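Metallo-beta-lactamase 1 (PDB 5MMD) probably catalyses the zinc-dependent hydrolysis of beta-lactams to substituted beta-amino acids, and so gives Acinetobacter baumannii resistance to these antibiotics. Local coordinates at residues Q182-T187 / H212-A217; N144-I149 / G158-S163; V17-S22 / G202-F207. All blocks are in the same frame, centred on the assembly; numbering follows the deposited sequence.

How the contacts relate
Contact 2 (144-149 with 158-163) lies closest to the active site, because Cys159 in it binds one of the zinc ions. Contact 1 (182-187 with 212-217) joins helices 180-190 and 208-223, its centre about 11 Å from that of contact 2. The two touch: Thr213 OG1 lies 2.9 Å from Arg162 N, a probable hydrogen bond, and Thr187 OG1 packs on the Phe160 ring. Contact 3 (17-22 with 202-207) is also about 11 Å from contact 2 between centres. Its loop 202-207 follows the zinc ligand His201, and Gly202 CA packs against Ser163 CB at 4.1 Å. Contacts 1 and 3 do not touch, their nearest atoms being about 6 Å apart.

Contact 1 of 3, residues Q182-T187 / H212-A217; sequences QSARNT and HTKVLA. With ZN (zinc ion), chain D.
Ser183 O, just ahead of the Ala184 that meets Lys214, accepts two bonds from Thr187. Thr187 N lies 3.2 Å from Ser183 O, and Thr187 OG1 donates at 3.0 Å from the opposite face of the carbonyl plane. Ala184 and Lys214 are the closest backbone approach, with CA atoms 5.1 Å apart. The methyl CB of Ala184 rests on Lys214 CA at 3.7 Å, and the small side chain probably helps the helices come this near. Helices 180-190 and 208-223 flank the five-stranded sheet in the alpha-beta/beta-alpha fold of metallo-beta-lactamases. Toward solvent, two long side chains cross at about a right angle. Lys214 CG stands anti to the backbone N (chi1 -178°), and CD reaches Arg185 CG at 3.5 Å. The Arg185 chain then runs extended to its guanidinium, whose NH2 makes a salt bridge to Glu218. Lys214 bends at its last two torsions, and NZ makes a long, weak ion pair with the same Glu218. This shared carboxylate probably eases the closeness of the two positive charges. On helix 208-223, His212 ND1 binds a further zinc ion at 2.0 Å, away from the active site and also bound by a water. His212 NE2 hydrogen-bonds to Ser166 O.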
# COMPACT_ATOMS: atom_id res chain seq x y z
N GLN A 182 -14.71 -11.86 -3.75
CA GLN A 182 -14.37 -12.03 -5.16
C GLN A 182 -13.09 -11.27 -5.47
O GLN A 182 -12.27 -11.72 -6.26
CB GLN A 182 -15.49 -11.60 -6.10
CG GLN A 182 -15.18 -11.98 -7.59
OE1 GLN A 182 -15.57 -14.37 -7.43
NE2 GLN A 182 -13.59 -13.73 -8.28
N SER A 183 -12.88 -10.11 -4.85
CA SER A 183 -11.65 -9.40 -5.13
C SER A 183 -10.43 -10.16 -4.67
O SER A 183 -9.39 -10.10 -5.31
CB SER A 183 -11.67 -8.02 -4.48
OG SER A 183 -12.83 -7.35 -4.91
N ALA A 184 -10.56 -10.82 -3.53
CA ALA A 184 -9.48 -11.64 -2.96
C ALA A 184 -9.20 -12.83 -3.88
O ALA A 184 -8.04 -13.19 -4.14
CB ALA A 184 -9.88 -12.10 -1.58
N ARG A 185 -10.28 -13.44 -4.36
CA ARG A 185 -10.20 -14.51 -5.32
C ARG A 185 -9.50 -14.04 -6.58
O ARG A 185 -8.70 -14.78 -7.13
CB ARG A 185 -11.58 -15.05 -5.67
CG ARG A 185 -12.29 -15.79 -4.56
CD ARG A 185 -13.77 -15.93 -4.87
NE ARG A 185 -14.55 -16.38 -3.72
CZ ARG A 185 -15.87 -16.22 -3.61
NH1 ARG A 185 -16.55 -15.61 -4.58
NH2 ARG A 185 -16.51 -16.66 -2.53
N ASN A 186 -9.81 -12.83 -7.04
CA ASN A 186 -9.15 -12.30 -8.25
C ASN A 186 -7.63 -12.27 -8.06
O ASN A 186 -6.87 -12.66 -8.94
CB ASN A 186 -9.64 -10.88 -8.59
CG ASN A 186 -11.06 -10.87 -9.13
OD1 ASN A 186 -11.51 -11.84 -9.75
ND2 ASN A 186 -11.77 -9.76 -8.91
N THR A 187 -7.21 -11.83 -6.88
CA THR A 187 -5.80 -11.64 -6.57
C THR A 187 -5.06 -12.98 -6.43
O THR A 187 -3.92 -13.14 -6.91
CB THR A 187 -5.67 -10.82 -5.27
OG1 THR A 187 -6.39 -9.58 -5.41
CG2 THR A 187 -4.22 -10.54 -4.94
N HIS A 212 -5.65 -16.45 3.46
CA HIS A 212 -6.12 -15.99 4.76
C HIS A 212 -7.13 -14.83 4.59
O HIS A 212 -8.20 -14.82 5.19
CB HIS A 212 -4.91 -15.59 5.62
CG HIS A 212 -5.26 -15.02 6.96
ND1 HIS A 212 -5.90 -15.74 7.95
CD2 HIS A 212 -5.06 -13.78 7.48
CE1 HIS A 212 -6.06 -14.98 9.01
NE2 HIS A 212 -5.58 -13.78 8.74
N THR A 213 -6.78 -13.84 3.78
CA THR A 213 -7.66 -12.70 3.59
C THR A 213 -8.99 -13.08 2.89
O THR A 213 -10.07 -12.62 3.30
CB THR A 213 -6.96 -11.60 2.78
OG1 THR A 213 -5.81 -11.14 3.50
CG2 THR A 213 -7.91 -10.43 2.55
N LYS A 214 -8.93 -13.97 1.90
CA LYS A 214 -10.14 -14.47 1.28
C LYS A 214 -11.08 -15.10 2.32
O LYS A 214 -12.28 -14.83 2.27
CB LYS A 214 -9.86 -15.50 0.19
CG LYS A 214 -11.16 -16.00 -0.49
CD LYS A 214 -10.93 -17.07 -1.57
CE LYS A 214 -10.59 -18.46 -1.00
NZ LYS A 214 -11.73 -19.13 -0.26
N VAL A 215 -10.54 -15.96 3.19
CA VAL A 215 -11.34 -16.63 4.23
C VAL A 215 -11.97 -15.61 5.16
O VAL A 215 -13.18 -15.70 5.45
CB VAL A 215 -10.48 -17.62 5.06
CG1 VAL A 215 -11.18 -18.02 6.35
CG2 VAL A 215 -10.15 -18.81 4.20
N LEU A 216 -11.19 -14.63 5.60
CA LEU A 216 -11.71 -13.59 6.49
C LEU A 216 -12.83 -12.80 5.81
O LEU A 216 -13.82 -12.40 6.45
CB LEU A 216 -10.59 -12.65 6.93
CG LEU A 216 -9.44 -13.23 7.76
CD1 LEU A 216 -8.51 -12.14 8.24
CD2 LEU A 216 -9.96 -14.04 8.89
N ALA A 217 -12.69 -12.58 4.52
CA ALA A 217 -13.67 -11.78 3.78
C ALA A 217 -14.95 -12.58 3.63
O ALA A 217 -16.04 -12.05 3.85
CB ALA A 217 -13.12 -11.36 2.44
ZN ZN D . -6.13 -17.77 8.13
O HOH W 1 -6.47 -19.38 6.20

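Contact 2 of 3, residues N144-I149 / G158-S163; sequences NLVVWI and GCFIRS. With ZN (zinc ion), chain C.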
# COMPACT_ATOMS: atom_id res chain seq x y z
N ASN A 144 -9.05 0.31 -3.24
CA ASN A 144 -7.76 -0.28 -2.85
C ASN A 144 -7.09 -0.97 -4.05
O ASN A 144 -7.74 -1.67 -4.84
CB ASN A 144 -7.83 -1.24 -1.64
CG ASN A 144 -8.97 -2.27 -1.68
OD1 ASN A 144 -9.42 -2.69 -0.60
ND2 ASN A 144 -9.38 -2.72 -2.85
N LEU A 145 -5.80 -0.69 -4.18
CA LEU A 145 -4.93 -1.26 -5.20
C LEU A 145 -3.86 -2.17 -4.59
O LEU A 145 -3.46 -1.98 -3.44
CB LEU A 145 -4.19 -0.16 -5.98
CG LEU A 145 -4.96 0.98 -6.60
CD1 LEU A 145 -4.03 2.05 -7.24
CD2 LEU A 145 -5.90 0.40 -7.65
N VAL A 146 -3.37 -3.11 -5.40
CA VAL A 146 -2.16 -3.89 -5.09
C VAL A 146 -1.07 -3.64 -6.10
O VAL A 146 -1.34 -3.20 -7.22
CB VAL A 146 -2.42 -5.40 -5.02
CG1 VAL A 146 -3.56 -5.70 -4.02
CG2 VAL A 146 -2.72 -5.98 -6.37
N VAL A 147 0.17 -3.88 -5.69
CA VAL A 147 1.32 -3.63 -6.55
C VAL A 147 2.24 -4.82 -6.57
O VAL A 147 2.69 -5.29 -5.52
CB VAL A 147 2.10 -2.40 -6.07
CG1 VAL A 147 3.24 -2.12 -6.99
CG2 VAL A 147 1.16 -1.17 -5.96
N TRP A 148 2.50 -5.29 -7.78
CA TRP A 148 3.25 -6.51 -8.05
C TRP A 148 4.62 -6.15 -8.56
O TRP A 148 4.75 -5.27 -9.43
CB TRP A 148 2.51 -7.35 -9.04
CG TRP A 148 3.14 -8.62 -9.55
CD1 TRP A 148 3.48 -8.88 -10.86
CD2 TRP A 148 3.41 -9.82 -8.82
NE1 TRP A 148 3.95 -10.17 -10.98
CE2 TRP A 148 3.94 -10.76 -9.74
CE3 TRP A 148 3.26 -10.20 -7.48
CZ2 TRP A 148 4.32 -12.05 -9.37
CZ3 TRP A 148 3.66 -11.49 -7.11
CH2 TRP A 148 4.15 -12.40 -8.05
N ILE A 149 5.63 -6.80 -7.99
CA ILE A 149 6.99 -6.66 -8.46
C ILE A 149 7.37 -7.96 -9.18
O ILE A 149 7.78 -8.92 -8.53
CB ILE A 149 7.96 -6.40 -7.32
CG1 ILE A 149 7.34 -5.40 -6.33
CG2 ILE A 149 9.31 -5.91 -7.88
CD1 ILE A 149 8.23 -5.08 -5.18
N GLY A 158 -1.18 -4.00 0.43
CA GLY A 158 -1.79 -2.90 1.14
C GLY A 158 -2.90 -3.38 2.06
O GLY A 158 -2.97 -4.56 2.45
N CYS A 159 -3.78 -2.48 2.44
CA CYS A 159 -4.72 -2.82 3.51
C CYS A 159 -5.82 -3.71 2.99
O CYS A 159 -6.64 -4.17 3.77
CB CYS A 159 -5.25 -1.57 4.14
SG CYS A 159 -3.87 -0.56 4.67
N PHE A 160 -5.80 -3.98 1.68
CA PHE A 160 -6.65 -4.98 1.06
C PHE A 160 -6.32 -6.38 1.55
O PHE A 160 -7.14 -7.31 1.43
CB PHE A 160 -6.48 -4.92 -0.47
CG PHE A 160 -7.25 -5.98 -1.22
CD1 PHE A 160 -8.62 -5.91 -1.33
CD2 PHE A 160 -6.59 -7.04 -1.84
CE1 PHE A 160 -9.34 -6.87 -2.02
CE2 PHE A 160 -7.31 -8.00 -2.55
CZ PHE A 160 -8.69 -7.91 -2.62
N ILE A 161 -5.09 -6.54 2.04
CA ILE A 161 -4.60 -7.85 2.48
C ILE A 161 -4.30 -7.78 3.95
O ILE A 161 -3.63 -6.86 4.41
CB ILE A 161 -3.31 -8.32 1.69
CG1 ILE A 161 -3.62 -8.53 0.21
CG2 ILE A 161 -2.71 -9.59 2.32
CD1 ILE A 161 -4.79 -9.49 -0.06
N ARG A 162 -4.83 -8.74 4.70
CA ARG A 162 -4.61 -8.83 6.13
C ARG A 162 -3.45 -9.74 6.50
O ARG A 162 -3.19 -10.74 5.83
CB ARG A 162 -5.87 -9.34 6.82
CG ARG A 162 -7.07 -8.42 6.56
CD ARG A 162 -6.90 -7.06 7.24
NE ARG A 162 -7.00 -7.20 8.70
CZ ARG A 162 -6.66 -6.28 9.60
NH1 ARG A 162 -6.18 -5.08 9.22
NH2 ARG A 162 -6.84 -6.55 10.88
N SER A 163 -2.77 -9.39 7.59
CA SER A 163 -1.68 -10.20 8.12
C SER A 163 -2.20 -11.52 8.67
O SER A 163 -3.37 -11.62 9.12
CB SER A 163 -0.93 -9.43 9.20
OG SER A 163 -1.72 -9.36 10.35
ZN ZN C . -4.44 0.96 6.38
O HOH W 2 -4.60 -2.30 -1.12
O HOH W 3 -6.18 2.06 6.21
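Phe160 lays one ring edge against the side-chain amide of Asn144. The contact belongs to the zinc site of a class B metallo-beta-lactamase, where strand 154-158 runs into the loop that carries Cys159. Asn144 OD1 is near the ring plane, 3.4 Å from Phe160 CD1. The amide and ring planes stand 69° apart, and the amide meets the ring at its edge. Phe160 CG is anti to the backbone N (chi1 176°), which points the ring toward Asn144 and Val146. Val146 CG1 comes obliquely to the ring and meets Phe160 CD2 at 4.0 Å. Trp180 stacks on the same ring. The Asn144 amide is held in place by Thr141 N, which donates to OD1. Gly158 to Ile161 form a type I beta turn, closed by Ile161 N to Gly158 O at 2.9 Å. Gly158 enters it with a positive phi. The turn presents Cys159, whose SG binds the zinc ion together with Asp82 and His201. A water links the two segments. It donates to Leu145 O at 2.6 Å and accepts weakly from Phe160 N at 3.5 Å. Cys159 SG sits 2.4 Å from the zinc ion.

Contact 3 of 3, residues V17-S22 / G202-F207; sequences VFLHKS and GKIGDF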
# COMPACT_ATOMS: atom_id res chain seq x y z
N VAL A 17 14.59 -4.16 -2.06
CA VAL A 17 13.23 -3.98 -1.63
C VAL A 17 13.24 -3.78 -0.14
O VAL A 17 13.73 -4.64 0.59
CB VAL A 17 12.34 -5.15 -1.99
CG1 VAL A 17 10.93 -4.87 -1.55
CG2 VAL A 17 12.42 -5.44 -3.46
N PHE A 18 12.73 -2.63 0.28
CA PHE A 18 12.75 -2.21 1.68
C PHE A 18 11.35 -1.98 2.22
O PHE A 18 10.56 -1.30 1.59
CB PHE A 18 13.55 -0.92 1.82
CG PHE A 18 14.96 -1.06 1.34
CD1 PHE A 18 15.27 -0.76 0.01
CD2 PHE A 18 15.96 -1.52 2.19
CE1 PHE A 18 16.58 -0.89 -0.46
CE2 PHE A 18 17.29 -1.64 1.73
CZ PHE A 18 17.60 -1.34 0.41
N LEU A 19 11.05 -2.56 3.38
CA LEU A 19 9.78 -2.29 4.06
C LEU A 19 9.95 -1.07 4.96
O LEU A 19 10.87 -1.01 5.78
CB LEU A 19 9.37 -3.49 4.89
CG LEU A 19 8.18 -3.38 5.84
CD1 LEU A 19 6.91 -3.59 5.12
CD2 LEU A 19 8.31 -4.42 6.93
N HIS A 20 9.05 -0.09 4.83
CA HIS A 20 9.09 1.05 5.73
C HIS A 20 7.84 0.98 6.64
O HIS A 20 6.75 0.56 6.22
CB HIS A 20 9.22 2.37 4.97
CG HIS A 20 8.05 2.74 4.11
ND1 HIS A 20 6.94 3.41 4.59
CD2 HIS A 20 7.85 2.62 2.77
CE1 HIS A 20 6.07 3.60 3.62
NE2 HIS A 20 6.62 3.17 2.49
N LYS A 21 8.03 1.35 7.90
CA LYS A 21 7.00 1.18 8.88
C LYS A 21 6.91 2.45 9.65
O LYS A 21 7.93 2.97 10.09
CB LYS A 21 7.31 -0.01 9.77
CG LYS A 21 6.19 -0.43 10.69
CD LYS A 21 6.62 -1.62 11.59
CE LYS A 21 7.04 -2.84 10.81
NZ LYS A 21 5.92 -3.51 10.05
N SER A 22 5.71 3.01 9.74
CA SER A 22 5.52 4.27 10.47
C SER A 22 4.29 4.17 11.32
O SER A 22 3.46 3.30 11.10
CB SER A 22 5.41 5.45 9.50
OG SER A 22 4.34 5.28 8.60
N GLY A 202 0.92 -4.95 9.74
CA GLY A 202 1.42 -6.21 10.31
C GLY A 202 2.62 -6.81 9.61
O GLY A 202 3.35 -6.14 8.89
N LYS A 203 2.80 -8.11 9.84
CA LYS A 203 4.03 -8.81 9.48
C LYS A 203 3.93 -9.34 8.07
O LYS A 203 2.87 -9.80 7.65
CB LYS A 203 4.30 -9.97 10.44
CG LYS A 203 4.80 -9.57 11.80
CD LYS A 203 4.97 -10.82 12.66
CE LYS A 203 5.35 -10.50 14.11
NZ LYS A 203 4.83 -11.52 15.10
N ILE A 204 5.03 -9.29 7.34
CA ILE A 204 5.01 -9.78 5.97
C ILE A 204 4.90 -11.30 6.06
O ILE A 204 5.22 -11.90 7.10
CB ILE A 204 6.25 -9.34 5.17
CG1 ILE A 204 7.53 -9.97 5.68
CG2 ILE A 204 6.38 -7.80 5.22
CD1 ILE A 204 8.72 -9.71 4.79
N GLY A 205 4.41 -11.92 4.98
CA GLY A 205 4.41 -13.37 4.91
C GLY A 205 4.53 -13.83 3.47
O GLY A 205 5.10 -13.14 2.64
N ASP A 206 4.00 -15.02 3.20
CA ASP A 206 4.01 -15.56 1.85
C ASP A 206 2.59 -15.62 1.27
O ASP A 206 1.71 -14.90 1.70
CB ASP A 206 4.67 -16.94 1.86
CG ASP A 206 3.90 -17.97 2.68
OD1 ASP A 206 2.72 -17.77 3.08
OD2 ASP A 206 4.52 -19.01 2.93
N PHE A 207 2.40 -16.47 0.28
CA PHE A 207 1.15 -16.54 -0.45
C PHE A 207 -0.02 -16.81 0.48
O PHE A 207 -1.16 -16.44 0.14
CB PHE A 207 1.25 -17.63 -1.53
CG PHE A 207 -0.03 -17.85 -2.31
CD1 PHE A 207 -0.27 -17.13 -3.48
CD2 PHE A 207 -0.96 -18.79 -1.90
CE1 PHE A 207 -1.41 -17.33 -4.21
CE2 PHE A 207 -2.12 -18.99 -2.63
CZ PHE A 207 -2.34 -18.26 -3.79
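The loop 202-207 follows the zinc ligand His201 and leads into helix 208-223. Here it meets strand 17-26, from the N-terminal part of the chain. The two backbones are too far apart to pair, with Leu19 CA and Ile204 CA separated by 9.1 Å. Side chains of the strand reach across to the loop. Leu19 CD1 meets Ile204 CG2 at 4.2 Å, a loose apolar touch between two branch ends. Both residues also pack on Val198 of strand 196-199, which joins them into one apolar patch. The second touch brings polar atoms near each other without a bond. Lys21 CG is anti to the backbone N (chi1 -170°), which sends the chain out from the strand, and bends at the last two torsions turn NZ toward the loop. Lys21 NZ comes to 3.9 Å of Gly202 O. Asn35 of strand 32-41 links the two instead. Its OD1 takes a bond with Lys21 NZ, and its ND2 bonds to Gly202 O. A single amide therefore ties the strand to the loop. Gly202 has a backbone shape that calls for glycine (phi 104°), since a CB would press against the preceding carbonyl O. Further along, Asp206 OD1 caps Glu208 N at the start of helix 208-223. Contact between a strand of one sheet and the loop leaving a strand of the other fits the layered alpha-beta/beta-alpha sandwich of the metallo-beta-lactamase superfamily.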